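Local coordinates for acetyl-CoA acetyltransferase (Bacillus anthracis, PDB 3SS6), which probably catalyses the reversible, thiolase-type condensation of two acetyl-CoA molecules to acetoacetyl-CoA and free coenzyme A, at residues Lys25-Val30 with Ile204-Arg209; Met290-Ala295 with Glu329-Leu334. All blocks are in the same frame, centred on the assembly; numbering follows the deposited sequence.

Contact 1. Residues Lys25-Val30 with Ile204-Arg209; sequences KNVTPV and ITIKER. With SO4 (sulfate ion), chain J.
N26 and E208 meet in the N-terminal domain of the thiolase fold, where the loop before helix 29-43 packs on strand 204-207, which pairs with strand 212-215 in a beta hairpin, and on the residue that follows it. Followed outward, the N26 side chain begins at CB, 4.0 Å from E208 OE1. Its CG, anti to the carbonyl carbon, lies between that oxygen and a sulfate ion, probably from the crystallisation liquor. At the tip, N26 ND2 donates to E208 OE1 at 3.2 Å; the amide reaches it on the syn side, 21° out of the carboxylate plane, and the two flat groups stand nearly perpendicular. A bend at chi2 (-71°) brings the carboxylate to N26. E208 OE2 accepts a hydrogen bond from a water 2.8 Å away, and that water accepts from the backbone N of N26, also at 2.8 Å. Both carboxylate oxygens are thus tied to the same residue, one directly and one through the water.

Next to this polar pair along both segments the contact turns apolar. V27 CG2 lies 3.8 Å from I206 CG1, and the two side chains cross at about a right angle. L32 of helix 29-43 also packs on V27, and F215 of the partner strand on I206. K25 turns instead to W133 of the second subunit in a cation-pi contact. The second bond of N26 ND2 runs to sulfate O2 at 3.0 Å, nearly straight at 169°.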
loop_
_atom_site.group_PDB
_atom_site.type_symbol
_atom_site.label_atom_id
_atom_site.label_comp_id
_atom_site.label_asym_id
_atom_site.label_seq_id
_atom_site.Cartn_x
_atom_site.Cartn_y
_atom_site.Cartn_z
ATOM N N LYS A 25 4.026 7.570 -20.442
ATOM C CA LYS A 25 3.567 7.424 -19.064
ATOM C C LYS A 25 2.897 6.090 -18.775
ATOM O O LYS A 25 3.177 5.458 -17.757
ATOM C CB LYS A 25 2.573 8.548 -18.738
ATOM C CG LYS A 25 2.058 8.551 -17.311
ATOM C CD LYS A 25 1.030 9.674 -17.187
ATOM C CE LYS A 25 0.967 10.255 -15.796
ATOM N NZ LYS A 25 0.012 11.401 -15.754
ATOM N N ASN A 26 1.998 5.694 -19.671
ATOM C CA ASN A 26 1.138 4.536 -19.460
ATOM C C ASN A 26 1.534 3.352 -20.314
ATOM O O ASN A 26 0.672 2.580 -20.744
ATOM C CB ASN A 26 -0.302 4.904 -19.808
ATOM C CG ASN A 26 -0.847 5.984 -18.910
ATOM O OD1 ASN A 26 -0.618 5.964 -17.706
ATOM N ND2 ASN A 26 -1.556 6.943 -19.495
ATOM N N VAL A 27 2.826 3.219 -20.582
ATOM C CA VAL A 27 3.300 2.102 -21.387
ATOM C C VAL A 27 4.217 1.237 -20.529
ATOM O O VAL A 27 5.089 1.777 -19.836
ATOM C CB VAL A 27 4.046 2.605 -22.632
ATOM C CG1 VAL A 27 4.561 1.454 -23.469
ATOM C CG2 VAL A 27 3.115 3.496 -23.476
ATOM N N THR A 28 4.029 -0.086 -20.578
ATOM C CA THR A 28 4.896 -0.999 -19.829
ATOM C C THR A 28 6.159 -1.323 -20.631
ATOM O O THR A 28 6.231 -1.035 -21.832
ATOM C CB THR A 28 4.203 -2.341 -19.487
ATOM O OG1 THR A 28 4.070 -3.141 -20.671
ATOM C CG2 THR A 28 2.836 -2.112 -18.851
ATOM N N PRO A 29 7.163 -1.927 -19.972
ATOM C CA PRO A 29 8.381 -2.228 -20.739
ATOM C C PRO A 29 8.126 -3.175 -21.907
ATOM O O PRO A 29 8.699 -2.974 -22.980
ATOM C CB PRO A 29 9.305 -2.878 -19.691
ATOM C CG PRO A 29 8.868 -2.281 -18.377
ATOM C CD PRO A 29 7.339 -2.179 -18.528
ATOM N N VAL A 30 7.308 -4.203 -21.713
ATOM C CA VAL A 30 6.995 -5.104 -22.826
ATOM C C VAL A 30 6.304 -4.349 -23.957
ATOM O O VAL A 30 6.667 -4.504 -25.119
ATOM C CB VAL A 30 6.149 -6.315 -22.370
ATOM C CG1 VAL A 30 5.536 -7.048 -23.578
ATOM C CG2 VAL A 30 7.014 -7.270 -21.537
ATOM N N ILE A 204 5.947 5.129 -31.701
ATOM C CA ILE A 204 5.189 4.265 -30.813
ATOM C C ILE A 204 3.759 4.771 -30.785
ATOM O O ILE A 204 3.536 5.965 -30.613
ATOM C CB ILE A 204 5.736 4.334 -29.380
ATOM C CG1 ILE A 204 7.249 4.040 -29.357
ATOM C CG2 ILE A 204 4.944 3.400 -28.442
ATOM C CD1 ILE A 204 7.611 2.625 -29.791
ATOM N N THR A 205 2.794 3.869 -30.959
ATOM C CA THR A 205 1.389 4.256 -30.867
ATOM C C THR A 205 0.891 3.873 -29.489
ATOM O O THR A 205 0.920 2.699 -29.118
ATOM C CB THR A 205 0.522 3.589 -31.961
ATOM O OG1 THR A 205 0.947 4.032 -33.259
ATOM C CG2 THR A 205 -0.952 3.960 -31.772
ATOM N N ILE A 206 0.489 4.871 -28.707
ATOM C CA ILE A 206 -0.034 4.626 -27.373
ATOM C C ILE A 206 -1.546 4.656 -27.419
ATOM O O ILE A 206 -2.141 5.662 -27.807
ATOM C CB ILE A 206 0.446 5.671 -26.335
ATOM C CG1 ILE A 206 1.974 5.732 -26.287
ATOM C CG2 ILE A 206 -0.077 5.333 -24.939
ATOM C CD1 ILE A 206 2.585 6.804 -27.152
ATOM N N LYS A 207 -2.169 3.553 -27.024
ATOM C CA LYS A 207 -3.617 3.508 -26.974
ATOM C C LYS A 207 -4.070 4.044 -25.627
ATOM O O LYS A 207 -4.029 3.328 -24.620
ATOM C CB LYS A 207 -4.135 2.084 -27.201
ATOM C CG LYS A 207 -3.763 1.502 -28.562
ATOM C CD LYS A 207 -4.730 0.404 -28.985
ATOM C CE LYS A 207 -4.254 -0.293 -30.252
ATOM N NZ LYS A 207 -4.055 0.661 -31.381
ATOM N N GLU A 208 -4.477 5.310 -25.604
ATOM C CA GLU A 208 -4.958 5.934 -24.378
ATOM C C GLU A 208 -6.444 5.667 -24.255
ATOM O O GLU A 208 -7.033 4.998 -25.107
ATOM C CB GLU A 208 -4.669 7.440 -24.359
ATOM C CG GLU A 208 -3.190 7.821 -24.536
ATOM C CD GLU A 208 -2.316 7.496 -23.323
ATOM O OE1 GLU A 208 -2.753 6.722 -22.439
ATOM O OE2 GLU A 208 -1.179 8.019 -23.258
ATOM N N ARG A 209 -7.065 6.143 -23.194
ATOM C CA ARG A 209 -8.467 5.813 -22.993
ATOM C C ARG A 209 -9.439 6.246 -24.083
ATOM O O ARG A 209 -10.375 5.518 -24.391
ATOM C CB ARG A 209 -8.955 6.278 -21.612
ATOM C CG ARG A 209 -8.583 7.701 -21.245
ATOM C CD ARG A 209 -9.009 8.036 -19.819
ATOM N NE ARG A 209 -8.765 9.438 -19.488
ATOM C CZ ARG A 209 -9.216 10.040 -18.391
ATOM N NH1 ARG A 209 -9.942 9.365 -17.510
ATOM N NH2 ARG A 209 -8.946 11.319 -18.176
HETATM S S SO4 J . -3.513 9.455 -16.912
HETATM O O1 SO4 J . -4.771 8.715 -16.955
HETATM O O2 SO4 J . -2.808 9.294 -18.182
HETATM O O3 SO4 J . -3.797 10.868 -16.683
HETATM O O4 SO4 J . -2.683 8.946 -15.821
HETATM O O HOH W 1 1.200 7.112 -21.984
#

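Contact 2. Residues Met290-Ala295 with Glu329-Leu334; sequences MGIGPA and EKELDL. Unlike the reference sequence in segment 329-334: D333 (reference Gly).
A295 N donates to I292 O at 2.9 Å, a bond that ties together the two residues on which the aliphatic stem of E331 packs. This buried contact lies in the C-terminal domain of the thiolase fold, between the start of helix 294-305, which a 3-10 segment, 290-292, leads into, and the end of helix 322-332.

CG of E331 stands anti to its backbone N (chi1 177°), and this sets the methylene against A295, with CB of A295 3.6 Å from CG of E331. The chain then bends at chi2 (63°), carrying the carboxylate on to two partners: Y170 OH is hydrogen-bonded to E331 OE1, and R299 NH1 forms a salt bridge with E331 OE2. Since Y170 belongs to helix 159-170 and R299 to helix 294-305, the one acid ties three helices together. The arginine would be expected to favour the ionised form of E331. I292 crosses the glutamate at about a right angle and brings only its outermost methyl, CD1, to 4.1 Å from E331 CB; Y170 also touches I292.

The next residue, L332, covers the backbone of A295. L332 CD2 lies 4.1 Å from A295 CB and 4.0 Å from A295 O, while I298 and R299 of helix 294-305 also border L332.

Just past L332 the helix ends in a Schellman motif. D333, which differs from the reference glycine, is its C-prime residue with phi 50°. The closing bond runs from L334 N to E329 O at 3.0 Å, and the companion from D333 N to K330 O is weak at 3.4 Å.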
loop_
_atom_site.group_PDB
_atom_site.type_symbol
_atom_site.label_atom_id
_atom_site.label_comp_id
_atom_site.label_asym_id
_atom_site.label_seq_id
_atom_site.Cartn_x
_atom_site.Cartn_y
_atom_site.Cartn_z
ATOM N N MET A 290 31.396 5.583 -9.336
ATOM C CA MET A 290 30.993 4.731 -10.453
ATOM C C MET A 290 31.078 5.426 -11.814
ATOM O O MET A 290 31.246 4.771 -12.839
ATOM C CB MET A 290 29.579 4.166 -10.228
ATOM C CG MET A 290 28.459 5.210 -10.228
ATOM S SD MET A 290 27.787 5.470 -11.878
ATOM C CE MET A 290 26.975 7.065 -11.642
ATOM N N GLY A 291 30.979 6.753 -11.823
ATOM C CA GLY A 291 30.907 7.482 -13.074
ATOM C C GLY A 291 32.171 7.394 -13.914
ATOM O O GLY A 291 32.127 7.650 -15.114
ATOM N N ILE A 292 33.285 7.025 -13.282
ATOM C CA ILE A 292 34.586 6.938 -13.967
ATOM C C ILE A 292 34.777 5.620 -14.728
ATOM O O ILE A 292 35.753 5.446 -15.466
ATOM C CB ILE A 292 35.752 7.111 -12.983
ATOM C CG1 ILE A 292 37.014 7.573 -13.713
ATOM C CG2 ILE A 292 36.016 5.813 -12.214
ATOM C CD1 ILE A 292 36.846 8.912 -14.420
ATOM N N GLY A 293 33.854 4.686 -14.533
ATOM C CA GLY A 293 33.942 3.389 -15.189
ATOM C C GLY A 293 34.415 3.365 -16.637
ATOM O O GLY A 293 35.225 2.514 -17.005
ATOM N N PRO A 294 33.885 4.262 -17.483
ATOM C CA PRO A 294 34.299 4.185 -18.889
ATOM C C PRO A 294 35.811 4.318 -19.110
ATOM O O PRO A 294 36.300 3.796 -20.103
ATOM C CB PRO A 294 33.549 5.352 -19.542
ATOM C CG PRO A 294 32.298 5.499 -18.676
ATOM C CD PRO A 294 32.775 5.216 -17.279
ATOM N N ALA A 295 36.539 4.988 -18.219
ATOM C CA ALA A 295 37.978 5.162 -18.448
ATOM C C ALA A 295 38.728 3.822 -18.504
ATOM O O ALA A 295 39.338 3.486 -19.526
ATOM C CB ALA A 295 38.595 6.116 -17.411
ATOM N N GLU A 329 36.077 12.547 -19.677
ATOM C CA GLU A 329 36.764 13.380 -20.669
ATOM C C GLU A 329 38.159 13.817 -20.208
ATOM O O GLU A 329 39.129 13.747 -20.965
ATOM C CB GLU A 329 35.921 14.604 -21.020
ATOM C CG GLU A 329 36.565 15.493 -22.081
ATOM C CD GLU A 329 35.723 16.704 -22.408
ATOM O OE1 GLU A 329 34.841 16.589 -23.284
ATOM O OE2 GLU A 329 35.951 17.765 -21.785
ATOM N N LYS A 330 38.255 14.275 -18.963
ATOM C CA LYS A 330 39.531 14.694 -18.396
ATOM C C LYS A 330 40.492 13.528 -18.212
ATOM O O LYS A 330 41.677 13.644 -18.521
ATOM C CB LYS A 330 39.311 15.420 -17.067
ATOM C CG LYS A 330 38.564 16.745 -17.225
ATOM C CD LYS A 330 38.184 17.344 -15.883
ATOM C CE LYS A 330 37.364 18.613 -16.055
ATOM N NZ LYS A 330 38.103 19.656 -16.810
ATOM N N GLU A 331 39.979 12.401 -17.727
ATOM C CA GLU A 331 40.823 11.241 -17.461
ATOM C C GLU A 331 41.454 10.688 -18.742
ATOM O O GLU A 331 42.643 10.355 -18.765
ATOM C CB GLU A 331 40.019 10.155 -16.740
ATOM C CG GLU A 331 40.797 8.874 -16.482
ATOM C CD GLU A 331 41.984 9.069 -15.562
ATOM O OE1 GLU A 331 41.870 9.823 -14.570
ATOM O OE2 GLU A 331 43.041 8.468 -15.834
ATOM N N LEU A 332 40.655 10.603 -19.801
ATOM C CA LEU A 332 41.103 10.064 -21.085
ATOM C C LEU A 332 41.643 11.131 -22.040
ATOM O O LEU A 332 42.159 10.799 -23.111
ATOM C CB LEU A 332 39.958 9.308 -21.771
ATOM C CG LEU A 332 39.423 8.037 -21.097
ATOM C CD1 LEU A 332 38.283 7.464 -21.918
ATOM C CD2 LEU A 332 40.523 7.002 -20.930
ATOM N N ASP A 333 41.531 12.400 -21.647
ATOM C CA ASP A 333 41.872 13.532 -22.512
ATOM C C ASP A 333 41.202 13.411 -23.882
ATOM O O ASP A 333 41.868 13.451 -24.915
ATOM C CB ASP A 333 43.391 13.666 -22.666
ATOM C CG ASP A 333 43.806 14.989 -23.294
ATOM O OD1 ASP A 333 43.009 15.950 -23.274
ATOM O OD2 ASP A 333 44.942 15.068 -23.800
ATOM N N LEU A 334 39.881 13.260 -23.878
ATOM C CA LEU A 334 39.125 13.092 -25.115
ATOM C C LEU A 334 39.030 14.385 -25.916
ATOM O O LEU A 334 39.059 15.484 -25.354
ATOM C CB LEU A 334 37.703 12.609 -24.818
ATOM C CG LEU A 334 37.551 11.278 -24.089
ATOM C CD1 LEU A 334 36.087 11.021 -23.817
ATOM C CD2 LEU A 334 38.165 10.142 -24.899
#

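In the fold
Contact 1 and contact 2 lie on opposite sides of the chain's centre, their own centres about 36 Å apart, and share no helix or strand. Contact 1, in the N-terminal thiolase domain, is partly buried: a loop meets a hairpin strand near the second subunit, and its polar edge uses a water and a sulfate ion as well as protein atoms. Contact 2, in the C-terminal thiolase domain, is buried, joins two helix ends and meets no other protein chain. Each combines a glutamate with aliphatic packing, but E208 bonds directly across its contact, whereas E331 offers its methylenes there and turns its carboxylate to a tyrosine and an arginine outside both segments.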